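Local structure of acetyl-CoA acetyltransferase A (Ascaris suum, 6BJA) at residues L164-T169 with F326-L331; F175-L180 with L236-L241; A298-V303 with I334-L339. The protein is a thiolase that probably catalyses the reversible condensation of two acetyl-CoA molecules to acetoacetyl-CoA, using coenzyme A as the acyl carrier. One frame throughout, in Å; residues are numbered along the deposited sequence.

Interaction 1. Residues L164-T169 with F326-L331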
# COMPACT_ATOMS: atom_id res chain seq x y z
N LEU A 164 -22.08 -2.12 -17.74
CA LEU A 164 -23.03 -3.21 -17.57
C LEU A 164 -24.44 -2.66 -17.50
O LEU A 164 -25.36 -3.22 -18.08
CB LEU A 164 -22.73 -4.02 -16.31
CG LEU A 164 -23.64 -5.23 -16.09
CD1 LEU A 164 -23.68 -6.16 -17.31
CD2 LEU A 164 -23.18 -5.99 -14.87
N CYS A 165 -24.63 -1.57 -16.77
CA CYS A 165 -25.91 -0.88 -16.73
C CYS A 165 -26.38 -0.50 -18.14
O CYS A 165 -27.54 -0.65 -18.49
CB CYS A 165 -25.82 0.38 -15.88
SG CYS A 165 -25.50 0.05 -14.10
N ALA A 166 -25.47 0.01 -18.94
CA ALA A 166 -25.85 0.50 -20.26
C ALA A 166 -26.35 -0.64 -21.17
O ALA A 166 -27.08 -0.38 -22.13
CB ALA A 166 -24.69 1.24 -20.89
N GLU A 167 -25.92 -1.86 -20.90
CA GLU A 167 -26.42 -3.02 -21.65
C GLU A 167 -27.92 -3.15 -21.51
O GLU A 167 -28.59 -3.65 -22.43
CB GLU A 167 -25.76 -4.32 -21.20
CG GLU A 167 -24.29 -4.50 -21.56
CD GLU A 167 -24.05 -4.89 -23.03
OE1 GLU A 167 -25.01 -4.86 -23.84
OE2 GLU A 167 -22.89 -5.21 -23.33
N LYS A 168 -28.50 -2.72 -20.39
CA LYS A 168 -29.95 -2.75 -20.26
C LYS A 168 -30.61 -1.87 -21.32
O LYS A 168 -31.62 -2.25 -21.95
CB LYS A 168 -30.39 -2.32 -18.84
CG LYS A 168 -31.91 -2.25 -18.70
CD LYS A 168 -32.35 -1.92 -17.30
CE LYS A 168 -33.87 -1.95 -17.19
NZ LYS A 168 -34.57 -0.99 -18.08
N THR A 169 -30.02 -0.71 -21.58
CA THR A 169 -30.58 0.25 -22.52
C THR A 169 -30.41 -0.32 -23.93
O THR A 169 -31.29 -0.17 -24.77
CB THR A 169 -29.91 1.62 -22.36
OG1 THR A 169 -30.12 2.06 -21.00
CG2 THR A 169 -30.50 2.64 -23.35
N PHE A 326 -21.04 5.92 -23.94
CA PHE A 326 -20.98 4.69 -24.73
C PHE A 326 -21.61 5.00 -26.07
O PHE A 326 -22.35 5.97 -26.19
CB PHE A 326 -21.74 3.55 -24.04
CG PHE A 326 -21.23 3.26 -22.67
CD1 PHE A 326 -20.21 2.36 -22.48
CD2 PHE A 326 -21.73 3.95 -21.57
CE1 PHE A 326 -19.70 2.11 -21.23
CE2 PHE A 326 -21.22 3.72 -20.31
CZ PHE A 326 -20.20 2.81 -20.14
N SER A 327 -21.36 4.17 -27.08
CA SER A 327 -22.05 4.35 -28.35
C SER A 327 -23.57 4.32 -28.16
O SER A 327 -24.31 5.05 -28.81
CB SER A 327 -21.63 3.27 -29.34
OG SER A 327 -20.31 3.51 -29.80
N VAL A 328 -24.04 3.46 -27.27
CA VAL A 328 -25.48 3.37 -27.05
C VAL A 328 -26.05 4.69 -26.53
O VAL A 328 -27.22 4.99 -26.78
CB VAL A 328 -25.85 2.20 -26.10
CG1 VAL A 328 -25.13 2.30 -24.74
CG2 VAL A 328 -27.37 2.13 -25.89
N THR A 329 -25.25 5.50 -25.83
CA THR A 329 -25.74 6.79 -25.35
C THR A 329 -26.20 7.66 -26.52
O THR A 329 -27.26 8.28 -26.48
CB THR A 329 -24.66 7.52 -24.57
OG1 THR A 329 -23.98 6.58 -23.72
CG2 THR A 329 -25.25 8.64 -23.72
N GLY A 330 -25.37 7.72 -27.57
CA GLY A 330 -25.71 8.48 -28.75
C GLY A 330 -26.89 7.90 -29.51
O GLY A 330 -27.83 8.62 -29.87
N LEU A 331 -26.84 6.60 -29.74
CA LEU A 331 -27.92 5.93 -30.48
C LEU A 331 -29.28 6.07 -29.79
O LEU A 331 -30.29 6.33 -30.43
CB LEU A 331 -27.60 4.46 -30.64
CG LEU A 331 -26.50 4.18 -31.67
CD1 LEU A 331 -26.02 2.76 -31.56
CD2 LEU A 331 -26.97 4.48 -33.10

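Interaction 2. Residues F175-L180 with L236-L241. With COA (coenzyme A), chain C; ACT (acetate ion), chain B.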
# COMPACT_ATOMS: atom_id res chain seq x y z
N PHE A 175 -30.94 -2.55 -29.76
CA PHE A 175 -29.72 -2.23 -30.47
C PHE A 175 -28.81 -3.44 -30.57
O PHE A 175 -28.90 -4.40 -29.79
CB PHE A 175 -28.97 -1.08 -29.79
CG PHE A 175 -29.63 0.27 -29.91
CD1 PHE A 175 -30.22 0.70 -31.09
CD2 PHE A 175 -29.64 1.13 -28.84
CE1 PHE A 175 -30.82 1.97 -31.17
CE2 PHE A 175 -30.22 2.39 -28.92
CZ PHE A 175 -30.80 2.81 -30.07
N THR A 176 -27.94 -3.40 -31.57
CA THR A 176 -27.06 -4.50 -31.91
C THR A 176 -25.59 -4.11 -31.84
O THR A 176 -25.23 -2.93 -31.97
CB THR A 176 -27.34 -5.02 -33.33
OG1 THR A 176 -27.11 -3.95 -34.27
CG2 THR A 176 -28.77 -5.46 -33.47
N ARG A 177 -24.75 -5.11 -31.63
CA ARG A 177 -23.30 -4.95 -31.73
C ARG A 177 -22.92 -4.21 -33.01
O ARG A 177 -22.06 -3.32 -33.03
CB ARG A 177 -22.64 -6.33 -31.69
CG ARG A 177 -21.16 -6.38 -31.94
CD ARG A 177 -20.35 -5.62 -30.88
NE ARG A 177 -18.93 -5.76 -31.15
CZ ARG A 177 -18.16 -6.76 -30.70
NH1 ARG A 177 -18.66 -7.71 -29.92
NH2 ARG A 177 -16.89 -6.81 -31.03
N GLU A 178 -23.57 -4.61 -34.10
CA GLU A 178 -23.32 -3.99 -35.38
C GLU A 178 -23.58 -2.49 -35.37
O GLU A 178 -22.75 -1.72 -35.89
CB GLU A 178 -24.17 -4.67 -36.46
CG GLU A 178 -23.70 -6.07 -36.80
CD GLU A 178 -24.16 -7.19 -35.85
OE1 GLU A 178 -24.90 -6.94 -34.87
OE2 GLU A 178 -23.79 -8.36 -36.12
N GLN A 179 -24.70 -2.06 -34.79
CA GLN A 179 -24.99 -0.62 -34.68
C GLN A 179 -24.04 0.09 -33.73
O GLN A 179 -23.60 1.20 -34.03
CB GLN A 179 -26.41 -0.38 -34.20
CG GLN A 179 -27.49 -0.80 -35.20
CD GLN A 179 -28.82 -0.90 -34.54
OE1 GLN A 179 -29.05 -1.81 -33.74
NE2 GLN A 179 -29.71 0.05 -34.83
N LEU A 180 -23.73 -0.54 -32.59
CA LEU A 180 -22.82 0.11 -31.62
C LEU A 180 -21.44 0.31 -32.25
O LEU A 180 -20.81 1.38 -32.11
CB LEU A 180 -22.71 -0.71 -30.32
CG LEU A 180 -23.70 -0.38 -29.21
CD1 LEU A 180 -25.12 -0.37 -29.69
CD2 LEU A 180 -23.52 -1.38 -28.08
N LEU A 236 -13.30 -7.83 -30.87
CA LEU A 236 -13.31 -7.65 -29.43
C LEU A 236 -14.45 -8.40 -28.77
O LEU A 236 -15.53 -8.53 -29.33
CB LEU A 236 -13.42 -6.17 -29.08
CG LEU A 236 -12.32 -5.25 -29.58
CD1 LEU A 236 -12.55 -3.88 -29.00
CD2 LEU A 236 -10.94 -5.78 -29.23
N HIS A 237 -14.20 -8.86 -27.54
CA HIS A 237 -15.20 -9.51 -26.73
C HIS A 237 -15.90 -8.47 -25.86
O HIS A 237 -15.26 -7.50 -25.45
CB HIS A 237 -14.56 -10.60 -25.87
CG HIS A 237 -13.71 -11.55 -26.66
ND1 HIS A 237 -14.24 -12.43 -27.58
CD2 HIS A 237 -12.36 -11.72 -26.70
CE1 HIS A 237 -13.26 -13.12 -28.14
NE2 HIS A 237 -12.11 -12.71 -27.63
N PRO A 238 -17.20 -8.66 -25.59
CA PRO A 238 -17.91 -7.74 -24.70
C PRO A 238 -17.18 -7.59 -23.37
O PRO A 238 -16.73 -8.60 -22.82
CB PRO A 238 -19.27 -8.39 -24.52
CG PRO A 238 -19.48 -9.12 -25.81
CD PRO A 238 -18.13 -9.62 -26.22
N ALA A 239 -17.07 -6.36 -22.89
CA ALA A 239 -16.24 -6.05 -21.72
C ALA A 239 -16.99 -6.11 -20.40
O ALA A 239 -16.36 -6.23 -19.34
CB ALA A 239 -15.65 -4.67 -21.88
N PHE A 240 -18.31 -6.01 -20.45
CA PHE A 240 -19.12 -5.87 -19.23
C PHE A 240 -20.11 -7.00 -19.00
O PHE A 240 -20.43 -7.34 -17.85
CB PHE A 240 -19.87 -4.54 -19.28
CG PHE A 240 -18.97 -3.36 -19.39
CD1 PHE A 240 -18.20 -2.97 -18.31
CD2 PHE A 240 -18.85 -2.67 -20.56
CE1 PHE A 240 -17.36 -1.90 -18.40
CE2 PHE A 240 -18.00 -1.59 -20.67
CZ PHE A 240 -17.25 -1.20 -19.56
N LEU A 241 -20.59 -7.60 -20.09
CA LEU A 241 -21.60 -8.64 -20.01
C LEU A 241 -21.11 -9.82 -20.82
O LEU A 241 -20.90 -9.69 -22.03
CB LEU A 241 -22.95 -8.12 -20.53
CG LEU A 241 -24.12 -9.11 -20.58
CD1 LEU A 241 -24.37 -9.75 -19.22
CD2 LEU A 241 -25.37 -8.40 -21.08
N1A COA C . -10.27 0.07 -31.77
C2A COA C . -9.81 -1.19 -31.83
N3A COA C . -9.44 -1.90 -30.76
C4A COA C . -9.52 -1.37 -29.52
C5A COA C . -10.02 -0.00 -29.36
C6A COA C . -10.41 0.72 -30.59
N6A COA C . -10.89 1.98 -30.55
N7A COA C . -9.99 0.26 -28.04
C8A COA C . -9.51 -0.85 -27.41
N9A COA C . -9.23 -1.83 -28.30
C1B COA C . -8.68 -3.18 -28.05
C2B COA C . -7.23 -3.06 -27.60
O2B COA C . -6.32 -3.28 -28.68
C3B COA C . -7.05 -4.12 -26.53
O3B COA C . -6.15 -5.12 -27.04
P3B COA C . -6.47 -6.66 -27.31
O7A COA C . -7.75 -6.75 -28.11
O8A COA C . -5.33 -7.24 -28.12
O9A COA C . -6.62 -7.40 -26.00
C4B COA C . -8.46 -4.54 -26.14
O4B COA C . -9.38 -3.90 -27.03
C5B COA C . -8.77 -4.04 -24.74
O5B COA C . -8.76 -2.62 -24.82
P1A COA C . -7.82 -1.68 -23.91
O1A COA C . -6.38 -2.11 -23.92
O2A COA C . -7.93 -0.24 -24.35
O3A COA C . -8.35 -1.81 -22.41
P2A COA C . -7.37 -1.42 -21.20
O4A COA C . -6.21 -2.40 -21.12
O5A COA C . -6.87 0.00 -21.34
O6A COA C . -8.31 -1.55 -19.91
CBP COA C . -9.64 0.06 -18.82
CCP COA C . -9.58 -0.92 -19.96
CDP COA C . -9.45 -0.73 -17.54
CEP COA C . -8.48 1.07 -18.87
CAP COA C . -11.04 0.69 -18.74
OAP COA C . -11.14 1.41 -17.51
C9P COA C . -11.38 1.60 -19.91
O9P COA C . -10.51 2.02 -20.66
N8P COA C . -12.64 1.95 -20.13
C7P COA C . -13.78 1.53 -19.34
C6P COA C . -15.07 1.83 -20.09
C5P COA C . -15.80 2.92 -19.36
O5P COA C . -16.69 2.64 -18.55
N4P COA C . -15.40 4.15 -19.60
C3P COA C . -15.96 5.27 -18.87
C2P COA C . -17.08 5.99 -19.59
S1P COA C . -18.44 6.30 -18.46
C ACT B . -17.04 -11.29 -29.78
O ACT B . -16.72 -11.86 -28.71
OXT ACT B . -18.16 -10.72 -29.79
CH3 ACT B . -16.15 -11.32 -30.99

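Interaction 3. Residues A298-V303 with I334-L339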
# COMPACT_ATOMS: atom_id res chain seq x y z
N ALA A 298 -31.65 9.07 -19.52
CA ALA A 298 -31.95 10.36 -18.88
C ALA A 298 -31.75 11.59 -19.79
O ALA A 298 -32.47 12.58 -19.67
CB ALA A 298 -31.13 10.52 -17.60
N PRO A 299 -30.75 11.56 -20.70
CA PRO A 299 -30.58 12.80 -21.47
C PRO A 299 -31.78 13.19 -22.31
O PRO A 299 -32.12 14.37 -22.35
CB PRO A 299 -29.36 12.49 -22.34
CG PRO A 299 -28.56 11.57 -21.52
CD PRO A 299 -29.61 10.65 -20.87
N ALA A 300 -32.45 12.24 -22.96
CA ALA A 300 -33.59 12.61 -23.78
C ALA A 300 -34.71 13.14 -22.89
O ALA A 300 -35.47 14.01 -23.32
CB ALA A 300 -34.09 11.41 -24.60
N LEU A 301 -34.80 12.64 -21.66
CA LEU A 301 -35.81 13.14 -20.73
C LEU A 301 -35.53 14.59 -20.35
O LEU A 301 -36.44 15.42 -20.33
CB LEU A 301 -35.86 12.26 -19.47
CG LEU A 301 -37.08 12.43 -18.59
CD1 LEU A 301 -38.37 12.09 -19.34
CD2 LEU A 301 -36.92 11.54 -17.35
N ALA A 302 -34.26 14.91 -20.12
CA ALA A 302 -33.90 16.28 -19.80
C ALA A 302 -34.20 17.19 -20.98
O ALA A 302 -34.69 18.31 -20.80
CB ALA A 302 -32.44 16.36 -19.42
N VAL A 303 -33.92 16.72 -22.19
CA VAL A 303 -34.15 17.53 -23.39
C VAL A 303 -35.65 17.76 -23.63
O VAL A 303 -36.05 18.86 -24.01
CB VAL A 303 -33.51 16.87 -24.62
CG1 VAL A 303 -34.02 17.50 -25.93
CG2 VAL A 303 -32.00 16.96 -24.51
N ILE A 334 -30.58 9.77 -30.14
CA ILE A 334 -31.01 10.04 -31.51
C ILE A 334 -32.34 9.34 -31.80
O ILE A 334 -33.25 9.94 -32.39
CB ILE A 334 -29.92 9.59 -32.49
CG1 ILE A 334 -28.71 10.51 -32.38
CG2 ILE A 334 -30.42 9.62 -33.93
CD1 ILE A 334 -27.50 9.98 -33.06
N LYS A 335 -32.46 8.09 -31.36
CA LYS A 335 -33.68 7.33 -31.62
C LYS A 335 -34.87 7.88 -30.85
O LYS A 335 -35.97 8.04 -31.39
CB LYS A 335 -33.46 5.85 -31.27
CG LYS A 335 -34.60 4.94 -31.72
CD LYS A 335 -34.64 4.95 -33.24
CE LYS A 335 -35.76 4.15 -33.84
NZ LYS A 335 -35.70 4.41 -35.32
N GLU A 336 -34.66 8.17 -29.57
CA GLU A 336 -35.76 8.62 -28.73
C GLU A 336 -36.31 9.97 -29.18
O GLU A 336 -37.52 10.19 -29.18
CB GLU A 336 -35.29 8.69 -27.28
CG GLU A 336 -36.39 9.00 -26.33
CD GLU A 336 -37.41 7.89 -26.20
OE1 GLU A 336 -37.07 6.72 -26.44
OE2 GLU A 336 -38.56 8.21 -25.83
N LEU A 337 -35.42 10.88 -29.58
CA LEU A 337 -35.81 12.22 -29.99
C LEU A 337 -36.07 12.35 -31.49
O LEU A 337 -36.42 13.43 -31.96
CB LEU A 337 -34.73 13.22 -29.59
CG LEU A 337 -34.59 13.34 -28.08
CD1 LEU A 337 -33.37 14.16 -27.74
CD2 LEU A 337 -35.83 13.95 -27.44
N ARG A 338 -35.87 11.24 -32.22
CA ARG A 338 -36.07 11.17 -33.67
C ARG A 338 -35.27 12.25 -34.39
O ARG A 338 -35.78 12.96 -35.27
CB ARG A 338 -37.55 11.29 -34.03
CG ARG A 338 -38.42 10.23 -33.36
CD ARG A 338 -39.88 10.45 -33.73
NE ARG A 338 -40.74 10.54 -32.55
CZ ARG A 338 -41.53 9.57 -32.10
NH1 ARG A 338 -41.60 8.39 -32.72
NH2 ARG A 338 -42.26 9.77 -31.01
N LEU A 339 -33.99 12.36 -34.02
CA LEU A 339 -33.09 13.31 -34.65
C LEU A 339 -32.44 12.85 -35.95
O LEU A 339 -32.25 11.67 -36.21
CB LEU A 339 -31.99 13.69 -33.65
CG LEU A 339 -32.48 14.17 -32.30
CD1 LEU A 339 -31.27 14.50 -31.38
CD2 LEU A 339 -33.42 15.36 -32.41

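Interaction 1. Residues L164-T169 with F326-L331
One face of the Phe326 ring is covered by the methyl of Ala166, whose CB stands about 4.1 Å above the ring plane and is displaced toward the rim, nearest to CD2. Bound coenzyme A and Ala253 also touch this phenylalanine. Ala166 is the methyl at the centre of the contact: besides the ring it meets Val328, CB to CG1 at 4.0 Å. One turn on, Thr169 turns its methyl rather than its hydroxyl toward the partner, and its CG2 lies 4.1 Å from Val328 CG2. With chi1 at 56°, Val328 splits its two methyls between the successive turns, CG1 taking Ala166 and CG2 taking Thr169. No hydrogen bond joins the segments; the seam is made of methyls and one ring, all buried. The small alanine lets the backbones come close, with Ala166 CA and Val328 CA 7.4 Å apart. Pointing away from the seam, the Glu167 carboxylate is hydrogen-bonded to Thr247 OG1 and Ile248 N; on the partner helix Ser327 OG is hydrogen-bonded to Asn252 O and Leu180 O. The contact thus packs a helix of the N-terminal thiolase domain against the start of helix 327-337 in the C-terminal one, with Phe326 bringing the seam to the coenzyme A pocket.

Interaction 2. Residues F175-L180 with L236-L241
The carbonyl oxygen of Leu236 is gripped by both terminal nitrogens of Arg177. NH2 lies 2.8 Å from Leu236 O with an N-H...O angle of 152°; the second bond, from NH1 to the same oxygen at 3.3 Å, is weak. The oxygen lies at the edge of the guanidinium, 16° out of its plane. Arg177 gets there with CG anti to the backbone N (chi1 173°) and a bend at chi2, which carries the group from the first turn of helix 177-197 across to the loop. Asp181 pairs with NE and Val233 O also accepts from NH2, so several partners hold the guanidinium. An acetate, probably from the crystallisation liquor, bridges Arg177 and His237: His237 ND1 donates to its O at 2.8 Å, and Arg177 NH1 reaches its OXT through a weak bond. Thr176 and Gln179 form a capping box that starts the helix. On the loop, Leu236 CD2 approaches O4B of coenzyme A at 3.3 Å, and Phe240 meets C6P with its ring edge. A positively charged side chain thus ties helix 177-197 to a main-chain carbonyl of the loop whose Leu236 and Phe240 touch coenzyme A, and its charge would probably polarise that carbonyl.

Interaction 3. Residues A298-V303 with I334-L339
With CG anti to the backbone carbonyl carbon (chi1 -66°), Leu337 spreads its branched end over the side of helix 298-310 that carries Ala300 and Val303. On that helix Val303 has CG1 anti to its own N, chi1 166°, and this methyl meets Leu337 CD1 at 3.9 Å; the two side chains pass each other at a slant. The branch carbon of the leucine sits against the methyl of Ala300, CB to Leu337 CG at 4.0 Å, while CD2 comes over the same residue near its carbonyl oxygen. Ala300 CB is also flanked by the aliphatic part of Glu336, with CG at 3.8 Å, so this methyl lies between two neighbouring side chains of the partner. The glutamate bends at chi2, and its carboxylate turns to Tyr173, whose OH is hydrogen-bonded to OE1; this gives OE1 a partner while the methylenes pack. Close approach is possible because Ala300 is small: its CA lies 6.6 Å from that of Leu337. No hydrogen bond crosses between the segments. Just past Leu337 the chain turns at Arg338, whose positive phi (54°) belongs to a Schellman motif, with Leu339 N donating to Ile334 O at 3.0 Å. Behind the contact Val303 rests on Ala391, Val379, Ala381 and Trp320, and Pro299 on Ile322 and Cys383, a predicted active-site residue. This is apolar helix-helix packing in the layered alpha/beta thiolase fold: helix 298-310 lies on the sheet strands, and the end of helix 327-337 packs against it.

How the interactions relate
Interactions 1 and 3 both use helix 327-337: its start meets helix 162-172 and its last turn meets helix 298-310, with contact centres about 13 Å apart. Their segments alternate along the chain. Helix 162-172 belongs to the N-terminal thiolase domain and helix 298-310 to the C-terminal one, and helix 327-337 touches both. Interaction 2 falls wholly within the sequence between the two halves of interaction 1, its centre about 10 Å away; helices 162-172 and 177-197 follow each other, and Leu331 packs on Leu180 and Phe175. Interactions 2 and 3 come in series, centres about 21 Å apart, touching where Phe175 reaches Lys335. Interactions 1 and 2 both border the coenzyme A pocket, whereas interaction 3 continues the packing toward the sheet.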